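Long-range contacts in basic helix-loop-helix, putative, expressed (Oryza sativa subsp. japonica, PDB 5LW0), which binds ADP-ribose through its macrodomain and, as a plant aprataxin-like protein, probably acts in DNA repair: residues I125-N130 with A143-A148; A62-L67 with K97-S102; L75-L80 with F104-G109. All blocks are in the same frame, centred on the assembly; numbering follows the deposited sequence.

How the contacts relate
Two of the three contacts meet the ligand. Contact 3 joins strands 74-79 and 104-108 at one edge of the six-stranded mixed sheet, and contact 1 lays helix 139-148 against strand 124-128 of that sheet; their centres are about 16 Å apart and both touch ADP-ribose. Contact 2, with its centre about 25 Å from that of contact 1, lies on the opposite side of the chain's centre, where helix 52-69 meets the loop before strand 104-108. It touches contact 3 through Ile66 on Leu75 and Ile99 on Phe104. Along the chain contacts 2 and 3 interleave, and contact 1 follows both. Contacts 1 and 3 thus bring three chain elements to one ADP-ribose site, while contact 2 is packing away from it.

Contact 1 of 3, residues I125-N130 with A143-A148; sequences IANAAN and AIYNAA. With AR6 ([(2R,3S,4R,5R)-5-(6-aminopurin-9-yl)-3,4-dihydroxy-oxolan-2-yl]methyl [hydroxy-[[(2R,3S,4R,5S)-3,4,5-trihydroxyoxolan-2-yl]methoxy]phosphoryl] hydrogen phosphate), chain C.
Ile144 lays its CD1 methyl across Asn127 and the neighbouring backbone of strand 124-128. Ile144 CD1 is 3.6 Å from Asn127 OD1 and equally close to Asn127 CB, the two side chains sliding past each other in opposite directions. With Ile125 the meeting is tip to tip, Ile125 CD1 to Ile144 CD1 at 4.0 Å. Ile144 CG1 stands opposite its own carbonyl carbon (chi1 -72°) and the chain runs on extended, which delivers CD1 to the strand. Ile144 CD1 also covers Ala126 O at 3.6 Å, a buried carbonyl oxygen that finds no polar partner in the model.

Asn127 has its CG turned away from the backbone N (chi1 178°), and its amide nitrogen bonds to Asn141 and His190. That nitrogen also comes obliquely to the Tyr145 ring, with Asn127 ND2 at 4.3 Å from Tyr145 CE2. Farther along, Ala128 CB approaches the diphosphate, 3.4 Å from O3A of ADP-ribose. Asn130 ND2 donates an almost straight hydrogen bond, 3.1 Å and 175°, to the distal ribose O2D, and also bonds to Lys134 O. Ala143 CB lies 3.8 Å from the adenine N6. Helix-on-sheet packing centred on Ile144 thus leads directly into the ADP-ribose pocket of a macrodomain, with the end of a central strand and the following helix both lining the ligand.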
loop_
_atom_site.group_PDB
_atom_site.type_symbol
_atom_site.label_atom_id
_atom_site.label_comp_id
_atom_site.label_asym_id
_atom_site.label_seq_id
_atom_site.Cartn_x
_atom_site.Cartn_y
_atom_site.Cartn_z
ATOM N N ILE A 125 -6.467 1.382 3.568
ATOM C CA ILE A 125 -5.016 1.542 3.513
ATOM C C ILE A 125 -4.329 0.228 3.194
ATOM O O ILE A 125 -4.846 -0.852 3.482
ATOM C CB ILE A 125 -4.438 2.152 4.798
ATOM C CG1 ILE A 125 -4.590 1.222 5.938
ATOM C CG2 ILE A 125 -5.069 3.526 5.112
ATOM C CD1 ILE A 125 -3.901 1.722 7.209
ATOM N N ALA A 126 -3.198 0.320 2.499
ATOM C CA ALA A 126 -2.367 -0.870 2.213
ATOM C C ALA A 126 -1.245 -1.023 3.204
ATOM O O ALA A 126 -0.687 -0.023 3.691
ATOM C CB ALA A 126 -1.799 -0.749 0.833
ATOM N N ASN A 127 -0.881 -2.262 3.464
ATOM C CA ASN A 127 0.210 -2.616 4.334
ATOM C C ASN A 127 1.286 -3.379 3.586
ATOM O O ASN A 127 0.988 -4.229 2.768
ATOM C CB ASN A 127 -0.343 -3.443 5.447
ATOM C CG ASN A 127 0.731 -3.913 6.396
ATOM O OD1 ASN A 127 1.675 -3.171 6.675
ATOM N ND2 ASN A 127 0.579 -5.137 6.915
ATOM N N ALA A 128 2.567 -3.053 3.817
ATOM C CA ALA A 128 3.630 -3.818 3.287
ATOM C C ALA A 128 3.927 -4.949 4.274
ATOM O O ALA A 128 4.660 -4.793 5.229
ATOM C CB ALA A 128 4.848 -2.948 3.029
ATOM N N ALA A 129 3.333 -6.076 3.983
ATOM C CA ALA A 129 3.259 -7.177 4.930
ATOM C C ALA A 129 4.459 -8.048 4.842
ATOM O O ALA A 129 5.273 -7.957 3.919
ATOM C CB ALA A 129 1.976 -7.988 4.630
ATOM N N ASN A 130 4.556 -9.011 5.790
ATOM C CA ASN A 130 5.437 -10.176 5.611
ATOM C C ASN A 130 4.623 -11.447 5.261
ATOM O O ASN A 130 3.397 -11.452 5.368
ATOM C CB ASN A 130 6.296 -10.388 6.878
ATOM C CG ASN A 130 5.461 -10.598 8.104
ATOM O OD1 ASN A 130 4.747 -11.592 8.207
ATOM N ND2 ASN A 130 5.470 -9.620 9.015
ATOM N N ALA A 143 3.682 -0.411 12.303
ATOM C CA ALA A 143 2.873 0.748 12.579
ATOM C C ALA A 143 1.391 0.471 12.448
ATOM O O ALA A 143 0.613 0.923 13.252
ATOM C CB ALA A 143 3.291 1.891 11.643
ATOM N N ILE A 144 0.991 -0.248 11.361
ATOM C CA ILE A 144 -0.364 -0.539 11.142
ATOM C C ILE A 144 -0.927 -1.454 12.232
ATOM O O ILE A 144 -2.005 -1.207 12.743
ATOM C CB ILE A 144 -0.612 -1.084 9.687
ATOM C CG1 ILE A 144 -0.461 0.103 8.716
ATOM C CG2 ILE A 144 -1.975 -1.695 9.600
ATOM C CD1 ILE A 144 -0.419 -0.287 7.257
ATOM N N TYR A 145 -0.219 -2.527 12.544
ATOM C CA TYR A 145 -0.723 -3.467 13.554
ATOM C C TYR A 145 -0.800 -2.768 14.939
ATOM O O TYR A 145 -1.737 -3.004 15.672
ATOM C CB TYR A 145 0.142 -4.739 13.602
ATOM C CG TYR A 145 -0.330 -5.795 12.712
ATOM C CD1 TYR A 145 -1.408 -6.550 13.063
ATOM C CD2 TYR A 145 0.312 -6.070 11.482
ATOM C CE1 TYR A 145 -1.869 -7.586 12.245
ATOM C CE2 TYR A 145 -0.160 -7.088 10.643
ATOM C CZ TYR A 145 -1.254 -7.842 11.051
ATOM O OH TYR A 145 -1.791 -8.828 10.232
ATOM N N ASN A 146 0.170 -1.905 15.242
ATOM C CA ASN A 146 0.158 -1.132 16.524
ATOM C C ASN A 146 -0.992 -0.205 16.598
ATOM O O ASN A 146 -1.664 -0.141 17.595
ATOM C CB ASN A 146 1.449 -0.400 16.718
ATOM C CG ASN A 146 2.570 -1.321 17.137
ATOM O OD1 ASN A 146 2.327 -2.438 17.583
ATOM N ND2 ASN A 146 3.799 -0.858 17.001
ATOM N N ALA A 147 -1.340 0.426 15.467
ATOM C CA ALA A 147 -2.455 1.346 15.467
ATOM C C ALA A 147 -3.775 0.644 15.476
ATOM O O ALA A 147 -4.718 1.092 16.093
ATOM C CB ALA A 147 -2.373 2.287 14.274
ATOM N N ALA A 148 -3.868 -0.481 14.758
ATOM C CA ALA A 148 -5.106 -1.184 14.607
ATOM C C ALA A 148 -5.451 -2.065 15.839
ATOM O O ALA A 148 -6.628 -2.285 16.140
ATOM C CB ALA A 148 -5.051 -2.071 13.374
HETATM N N1 AR6 C . 3.399 5.709 7.222
HETATM C C2 AR6 C . 3.710 5.822 5.914
HETATM N N3 AR6 C . 4.753 5.248 5.348
HETATM C C4 AR6 C . 5.607 4.476 6.091
HETATM C C5 AR6 C . 5.355 4.260 7.482
HETATM C C6 AR6 C . 4.169 4.924 8.050
HETATM N N6 AR6 C . 3.825 4.793 9.308
HETATM N N7 AR6 C . 6.389 3.423 7.966
HETATM C C8 AR6 C . 7.164 3.121 6.899
HETATM N N9 AR6 C . 6.696 3.745 5.757
HETATM P PA AR6 C . 8.586 -1.178 4.714
HETATM P PB AR6 C . 8.978 -3.299 2.659
HETATM C "C1'" AR6 C . 7.160 3.610 4.393
HETATM O O1A AR6 C . 10.037 -1.441 5.168
HETATM O O1B AR6 C . 10.266 -2.701 2.148
HETATM C C1D AR6 C . 7.888 -5.023 7.299
HETATM O O1D AR6 C . 8.169 -4.780 8.661
HETATM C "C2'" AR6 C . 8.660 3.474 4.159
HETATM O "O2'" AR6 C . 9.377 4.738 4.308
HETATM O O2A AR6 C . 7.508 -1.070 5.724
HETATM O O2B AR6 C . 7.972 -3.846 1.690
HETATM C C2D AR6 C . 7.263 -6.442 7.151
HETATM O O2D AR6 C . 7.308 -7.187 8.435
HETATM C "C3'" AR6 C . 8.678 2.868 2.777
HETATM O "O3'" AR6 C . 8.595 3.882 1.738
HETATM O O3A AR6 C . 8.141 -2.297 3.617
HETATM C C3D AR6 C . 8.067 -7.115 6.074
HETATM O O3D AR6 C . 8.899 -8.099 6.754
HETATM C "C4'" AR6 C . 7.411 1.991 2.749
HETATM O "O4'" AR6 C . 6.644 2.350 3.875
HETATM C C4D AR6 C . 8.930 -5.995 5.446
HETATM O O4D AR6 C . 9.057 -4.929 6.417
HETATM C "C5'" AR6 C . 7.693 0.511 2.800
HETATM O "O5'" AR6 C . 8.668 0.189 3.811
HETATM C C5D AR6 C . 8.336 -5.341 4.202
HETATM O O5D AR6 C . 9.379 -4.491 3.673
#

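Contact 2 of 3, residues A62-L67 with K97-S102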
loop_
_atom_site.group_PDB
_atom_site.type_symbol
_atom_site.label_atom_id
_atom_site.label_comp_id
_atom_site.label_asym_id
_atom_site.label_seq_id
_atom_site.Cartn_x
_atom_site.Cartn_y
_atom_site.Cartn_z
ATOM N N ALA A 62 1.808 1.103 -12.872
ATOM C CA ALA A 62 0.671 0.347 -12.289
ATOM C C ALA A 62 -0.526 1.280 -12.017
ATOM O O ALA A 62 -1.679 0.917 -12.218
ATOM C CB ALA A 62 1.084 -0.334 -10.976
ATOM N N VAL A 63 -0.216 2.473 -11.555
ATOM C CA VAL A 63 -1.263 3.489 -11.294
ATOM C C VAL A 63 -1.927 3.908 -12.609
ATOM O O VAL A 63 -3.150 3.931 -12.716
ATOM C CB VAL A 63 -0.657 4.708 -10.569
ATOM C CG1 VAL A 63 -1.596 5.879 -10.640
ATOM C CG2 VAL A 63 -0.321 4.331 -9.123
ATOM N N ALA A 64 -1.117 4.197 -13.613
ATOM C CA ALA A 64 -1.675 4.594 -14.918
ATOM C C ALA A 64 -2.581 3.483 -15.452
ATOM O O ALA A 64 -3.713 3.763 -15.911
ATOM C CB ALA A 64 -0.570 4.875 -15.892
ATOM N N ASP A 65 -2.116 2.232 -15.356
ATOM C CA ASP A 65 -2.886 1.083 -15.852
ATOM C C ASP A 65 -4.241 0.946 -15.139
ATOM O O ASP A 65 -5.255 0.773 -15.800
ATOM C CB ASP A 65 -2.090 -0.200 -15.749
ATOM C CG ASP A 65 -0.928 -0.297 -16.810
ATOM O OD1 ASP A 65 -0.885 0.536 -17.733
ATOM O OD2 ASP A 65 -0.050 -1.196 -16.661
ATOM N N ILE A 66 -4.299 1.031 -13.784
ATOM C CA ILE A 66 -5.541 0.883 -13.103
ATOM C C ILE A 66 -6.512 2.093 -13.375
ATOM O O ILE A 66 -7.734 1.895 -13.461
ATOM C CB ILE A 66 -5.361 0.573 -11.571
ATOM C CG1 ILE A 66 -6.661 0.025 -10.985
ATOM C CG2 ILE A 66 -4.988 1.796 -10.793
ATOM C CD1 ILE A 66 -6.852 -1.429 -11.297
ATOM N N LEU A 67 -5.971 3.303 -13.448
ATOM C CA LEU A 67 -6.812 4.481 -13.619
ATOM C C LEU A 67 -7.393 4.499 -15.005
ATOM O O LEU A 67 -8.491 5.085 -15.198
ATOM C CB LEU A 67 -6.017 5.751 -13.407
ATOM C CG LEU A 67 -5.574 6.027 -11.976
ATOM C CD1 LEU A 67 -4.747 7.339 -11.918
ATOM C CD2 LEU A 67 -6.728 6.042 -11.030
ATOM N N LYS A 97 4.351 11.385 -17.189
ATOM C CA LYS A 97 3.347 10.476 -17.744
ATOM C C LYS A 97 1.969 11.071 -17.796
ATOM O O LYS A 97 1.010 10.413 -18.231
ATOM C CB LYS A 97 3.289 9.196 -16.915
ATOM C CG LYS A 97 4.335 8.165 -17.250
ATOM C CD LYS A 97 3.764 6.736 -17.118
ATOM C CE LYS A 97 2.846 6.347 -18.269
ATOM N NZ LYS A 97 2.516 4.899 -18.203
ATOM N N ASN A 98 1.832 12.288 -17.329
ATOM C CA ASN A 98 0.591 12.954 -17.310
ATOM C C ASN A 98 -0.500 12.193 -16.630
ATOM O O ASN A 98 -1.622 12.168 -17.084
ATOM C CB ASN A 98 0.170 13.295 -18.727
ATOM C CG ASN A 98 0.284 14.722 -18.981
ATOM O OD1 ASN A 98 1.303 15.185 -19.508
ATOM N ND2 ASN A 98 -0.665 15.477 -18.465
ATOM N N ILE A 99 -0.181 11.579 -15.508
ATOM C CA ILE A 99 -1.219 10.970 -14.698
ATOM C C ILE A 99 -2.214 12.020 -14.171
ATOM O O ILE A 99 -1.823 13.101 -13.733
ATOM C CB ILE A 99 -0.576 10.199 -13.544
ATOM C CG1 ILE A 99 0.145 8.973 -14.137
ATOM C CG2 ILE A 99 -1.634 9.767 -12.549
ATOM C CD1 ILE A 99 0.797 8.118 -13.151
ATOM N N ASN A 100 -3.507 11.685 -14.223
ATOM C CA ASN A 100 -4.539 12.580 -13.725
ATOM C C ASN A 100 -4.358 12.888 -12.239
ATOM O O ASN A 100 -4.566 12.040 -11.419
ATOM C CB ASN A 100 -5.899 11.971 -13.951
ATOM C CG ASN A 100 -7.043 12.909 -13.582
ATOM O OD1 ASN A 100 -6.968 13.699 -12.607
ATOM N ND2 ASN A 100 -8.142 12.821 -14.347
ATOM N N SER A 101 -4.011 14.137 -11.919
ATOM C CA SER A 101 -3.619 14.495 -10.570
ATOM C C SER A 101 -4.785 14.694 -9.587
ATOM O O SER A 101 -4.554 14.852 -8.401
ATOM C CB SER A 101 -2.805 15.786 -10.647
ATOM O OG SER A 101 -3.593 16.738 -11.382
ATOM N N SER A 102 -6.032 14.600 -10.039
ATOM C CA SER A 102 -7.130 14.430 -9.103
ATOM C C SER A 102 -7.344 13.006 -8.673
ATOM O O SER A 102 -8.007 12.777 -7.686
ATOM C CB SER A 102 -8.435 14.998 -9.669
ATOM O OG SER A 102 -8.965 14.170 -10.704
#
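The irregular segment 97-102 passes alongside helix 52-69, coming nearest where Ala64 CA and Ile99 CA are 6.4 Å apart, just after Asn98 has closed helix 85-96 with a Schellman motif. Ile99 carries most of the packing, and its two branches reach different parts of the helix. Its CD1 goes to Val63, with Ile99 CD1 to Val63 CG1 at 4.1 Å, and its CG2 goes to Leu67, with Ile99 CG2 to Leu67 CD1 at 4.0 Å. In each pair the side chains cross at about a right angle. The split follows from the first torsion of Ile99 (chi1 -69°): CG1 is opposite the carbonyl carbon while CG2 is opposite the backbone N, so the branches diverge over residues one helical turn apart. Ala64, between them in sequence, presents only a methyl, 4.5 Å from Ile99 CD1 by its CB.

Lys97 closes the other end of the contact. Its chain bends at chi2 and chi3 and brings NZ to 3.9 Å from Ala64 CB, while the charge itself is paired with Asp61 in a salt bridge one turn earlier on the helix. Asp65 lies farther off, its OD1 5.6 Å from Lys97 NZ, so any attraction between them is probably modest.

Beyond Ile99 the loop is shaped by Asn100, whose OD1 receives two bonds from Ser102: the backbone N at 2.9 Å, in the carbonyl plane, and OG, tilted from that plane. Phe104 of strand 104-108 touches Val63, Leu67 and Ile99 alike. The loop therefore packs on helix 52-69, which covers the same face of the sheet as helix 85-96, as it completes the beta-alpha-beta crossover from strand 74-79, its Asx turn leading into edge strand 104-108.

Contact 3 of 3, residues L75-L80 with F104-G109. With AR6 ([(2R,3S,4R,5R)-5-(6-aminopurin-9-yl)-3,4-dihydroxy-oxolan-2-yl]methyl [hydroxy-[[(2R,3S,4R,5S)-3,4,5-trihydroxyoxolan-2-yl]methoxy]phosphoryl] hydrogen phosphate), chain C.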
loop_
_atom_site.group_PDB
_atom_site.type_symbol
_atom_site.label_atom_id
_atom_site.label_comp_id
_atom_site.label_asym_id
_atom_site.label_seq_id
_atom_site.Cartn_x
_atom_site.Cartn_y
_atom_site.Cartn_z
ATOM N N LEU A 75 -6.158 7.248 -5.705
ATOM C CA LEU A 75 -5.000 6.526 -5.180
ATOM C C LEU A 75 -4.005 7.518 -4.616
ATOM O O LEU A 75 -3.663 8.472 -5.268
ATOM C CB LEU A 75 -4.331 5.735 -6.310
ATOM C CG LEU A 75 -5.266 4.754 -7.046
ATOM C CD1 LEU A 75 -4.551 4.147 -8.268
ATOM C CD2 LEU A 75 -5.701 3.667 -6.136
ATOM N N VAL A 76 -3.523 7.262 -3.421
ATOM C CA VAL A 76 -2.630 8.218 -2.736
ATOM C C VAL A 76 -1.384 7.434 -2.206
ATOM O O VAL A 76 -1.518 6.549 -1.399
ATOM C CB VAL A 76 -3.306 8.937 -1.553
ATOM C CG1 VAL A 76 -2.343 9.928 -0.937
ATOM C CG2 VAL A 76 -4.565 9.616 -1.977
ATOM N N LEU A 77 -0.203 7.760 -2.751
ATOM C CA LEU A 77 1.049 7.208 -2.289
ATOM C C LEU A 77 1.528 8.018 -1.081
ATOM O O LEU A 77 1.719 9.244 -1.200
ATOM C CB LEU A 77 2.093 7.184 -3.408
ATOM C CG LEU A 77 3.532 6.770 -2.979
ATOM C CD1 LEU A 77 3.599 5.302 -2.530
ATOM C CD2 LEU A 77 4.464 7.038 -4.107
ATOM N N VAL A 78 1.763 7.351 0.026
ATOM C CA VAL A 78 2.162 8.024 1.234
ATOM C C VAL A 78 3.550 7.585 1.686
ATOM O O VAL A 78 3.928 6.423 1.545
ATOM C CB VAL A 78 1.152 7.822 2.373
ATOM C CG1 VAL A 78 -0.202 8.386 1.969
ATOM C CG2 VAL A 78 1.056 6.357 2.777
ATOM N N ASP A 79 4.290 8.541 2.263
ATOM C CA ASP A 79 5.557 8.222 2.955
ATOM C C ASP A 79 5.679 9.221 4.117
ATOM O O ASP A 79 5.080 10.311 4.105
ATOM C CB ASP A 79 6.755 8.270 2.002
ATOM C CG ASP A 79 7.978 7.447 2.515
ATOM O OD1 ASP A 79 7.822 6.759 3.556
ATOM O OD2 ASP A 79 9.110 7.536 1.879
ATOM N N LEU A 80 6.469 8.859 5.102
ATOM C CA LEU A 80 6.512 9.606 6.345
ATOM C C LEU A 80 7.197 10.944 6.238
ATOM O O LEU A 80 6.863 11.864 6.964
ATOM C CB LEU A 80 7.259 8.763 7.391
ATOM C CG LEU A 80 6.501 7.669 8.037
ATOM C CD1 LEU A 80 7.508 6.748 8.741
ATOM C CD2 LEU A 80 5.538 8.317 8.988
ATOM N N PHE A 104 -4.671 10.495 -8.765
ATOM C CA PHE A 104 -3.467 10.008 -8.052
ATOM C C PHE A 104 -2.650 11.191 -7.593
ATOM O O PHE A 104 -2.396 12.155 -8.374
ATOM C CB PHE A 104 -2.566 9.171 -8.992
ATOM C CG PHE A 104 -1.230 8.845 -8.402
ATOM C CD1 PHE A 104 -1.156 7.927 -7.373
ATOM C CD2 PHE A 104 -0.109 9.598 -8.737
ATOM C CE1 PHE A 104 0.053 7.684 -6.738
ATOM C CE2 PHE A 104 1.103 9.385 -8.092
ATOM C CZ PHE A 104 1.169 8.426 -7.078
ATOM N N PHE A 105 -2.175 11.131 -6.362
ATOM C CA PHE A 105 -1.205 12.052 -5.882
ATOM C C PHE A 105 -0.374 11.460 -4.779
ATOM O O PHE A 105 -0.716 10.408 -4.260
ATOM C CB PHE A 105 -1.798 13.408 -5.503
ATOM C CG PHE A 105 -2.920 13.354 -4.560
ATOM C CD1 PHE A 105 -2.711 13.309 -3.180
ATOM C CD2 PHE A 105 -4.215 13.384 -5.032
ATOM C CE1 PHE A 105 -3.778 13.344 -2.292
ATOM C CE2 PHE A 105 -5.289 13.374 -4.160
ATOM C CZ PHE A 105 -5.064 13.342 -2.772
ATOM N N THR A 106 0.725 12.133 -4.431
ATOM C CA THR A 106 1.569 11.696 -3.285
ATOM C C THR A 106 1.200 12.535 -2.076
ATOM O O THR A 106 0.682 13.670 -2.216
ATOM C CB THR A 106 3.049 11.861 -3.572
ATOM O OG1 THR A 106 3.393 13.257 -3.716
ATOM C CG2 THR A 106 3.498 11.074 -4.802
ATOM N N PHE A 107 1.514 12.041 -0.890
ATOM C CA PHE A 107 1.125 12.718 0.334
ATOM C C PHE A 107 2.113 12.346 1.406
ATOM O O PHE A 107 2.404 11.193 1.598
ATOM C CB PHE A 107 -0.289 12.312 0.725
ATOM C CG PHE A 107 -0.924 13.164 1.821
ATOM C CD1 PHE A 107 -1.529 14.332 1.540
ATOM C CD2 PHE A 107 -0.924 12.696 3.133
ATOM C CE1 PHE A 107 -2.172 15.051 2.564
ATOM C CE2 PHE A 107 -1.566 13.385 4.138
ATOM C CZ PHE A 107 -2.109 14.595 3.855
ATOM N N VAL A 108 2.589 13.355 2.130
ATOM C CA VAL A 108 3.500 13.128 3.270
ATOM C C VAL A 108 2.711 12.918 4.541
ATOM O O VAL A 108 1.885 13.764 4.948
ATOM C CB VAL A 108 4.430 14.320 3.488
ATOM C CG1 VAL A 108 5.390 14.034 4.673
ATOM C CG2 VAL A 108 5.197 14.625 2.258
ATOM N N GLY A 109 2.938 11.796 5.188
ATOM C CA GLY A 109 2.218 11.499 6.395
ATOM C C GLY A 109 2.412 10.103 6.891
ATOM O O GLY A 109 3.014 9.290 6.232
HETATM N N1 AR6 C . 3.399 5.709 7.222
HETATM C C2 AR6 C . 3.710 5.822 5.914
HETATM N N3 AR6 C . 4.753 5.248 5.348
HETATM C C4 AR6 C . 5.607 4.476 6.091
HETATM C C5 AR6 C . 5.355 4.260 7.482
HETATM C C6 AR6 C . 4.169 4.924 8.050
HETATM N N6 AR6 C . 3.825 4.793 9.308
HETATM N N7 AR6 C . 6.389 3.423 7.966
HETATM C C8 AR6 C . 7.164 3.121 6.899
HETATM N N9 AR6 C . 6.696 3.745 5.757
HETATM P PA AR6 C . 8.586 -1.178 4.714
HETATM P PB AR6 C . 8.978 -3.299 2.659
HETATM C "C1'" AR6 C . 7.160 3.610 4.393
HETATM O O1A AR6 C . 10.037 -1.441 5.168
HETATM O O1B AR6 C . 10.266 -2.701 2.148
HETATM C C1D AR6 C . 7.888 -5.023 7.299
HETATM O O1D AR6 C . 8.169 -4.780 8.661
HETATM C "C2'" AR6 C . 8.660 3.474 4.159
HETATM O "O2'" AR6 C . 9.377 4.738 4.308
HETATM O O2A AR6 C . 7.508 -1.070 5.724
HETATM O O2B AR6 C . 7.972 -3.846 1.690
HETATM C C2D AR6 C . 7.263 -6.442 7.151
HETATM O O2D AR6 C . 7.308 -7.187 8.435
HETATM C "C3'" AR6 C . 8.678 2.868 2.777
HETATM O "O3'" AR6 C . 8.595 3.882 1.738
HETATM O O3A AR6 C . 8.141 -2.297 3.617
HETATM C C3D AR6 C . 8.067 -7.115 6.074
HETATM O O3D AR6 C . 8.899 -8.099 6.754
HETATM C "C4'" AR6 C . 7.411 1.991 2.749
HETATM O "O4'" AR6 C . 6.644 2.350 3.875
HETATM C C4D AR6 C . 8.930 -5.995 5.446
HETATM O O4D AR6 C . 9.057 -4.929 6.417
HETATM C "C5'" AR6 C . 7.693 0.511 2.800
HETATM O "O5'" AR6 C . 8.668 0.189 3.811
HETATM C C5D AR6 C . 8.336 -5.341 4.202
HETATM O O5D AR6 C . 9.379 -4.491 3.673
#
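Leu75 O accepts from Phe105 N at 3.2 Å in a parallel ladder where both backbone groups of Leu77 take part: Leu77 N donates to Phe105 O and Leu77 O receives Phe107 N at 2.8 Å. Asp79 N adds a weak bond to Phe107 O, whereas Asp79 O is met well by Gly109 N (2.8 Å, 166°). Away from the ladder, Val76 CG2 sits over the face of the Phe105 ring in a CH-pi contact, and Leu77 CB comes to the edge of Phe104.

Asp79 CG is swung away from the backbone N (chi1 -158°), placing OD1 2.7 Å from O2' of ADP-ribose, which donates to it; O3' adds a weak bond. Leu80 N reaches the same oxygen from above the carboxylate plane, while Ser84 OG serves OD2. Leu80 CD1 packs on the adenine, 3.5 Å from C5. With an alanine at Asp79, O2' of the adenosine ribose and Leu80 N would probably lose their shared acceptor, and Ser84 OG its carboxylate partner. Both carboxylate oxygens thus have partners, consistent with a carboxylate held in position to bind O2', with O3' only weakly engaged.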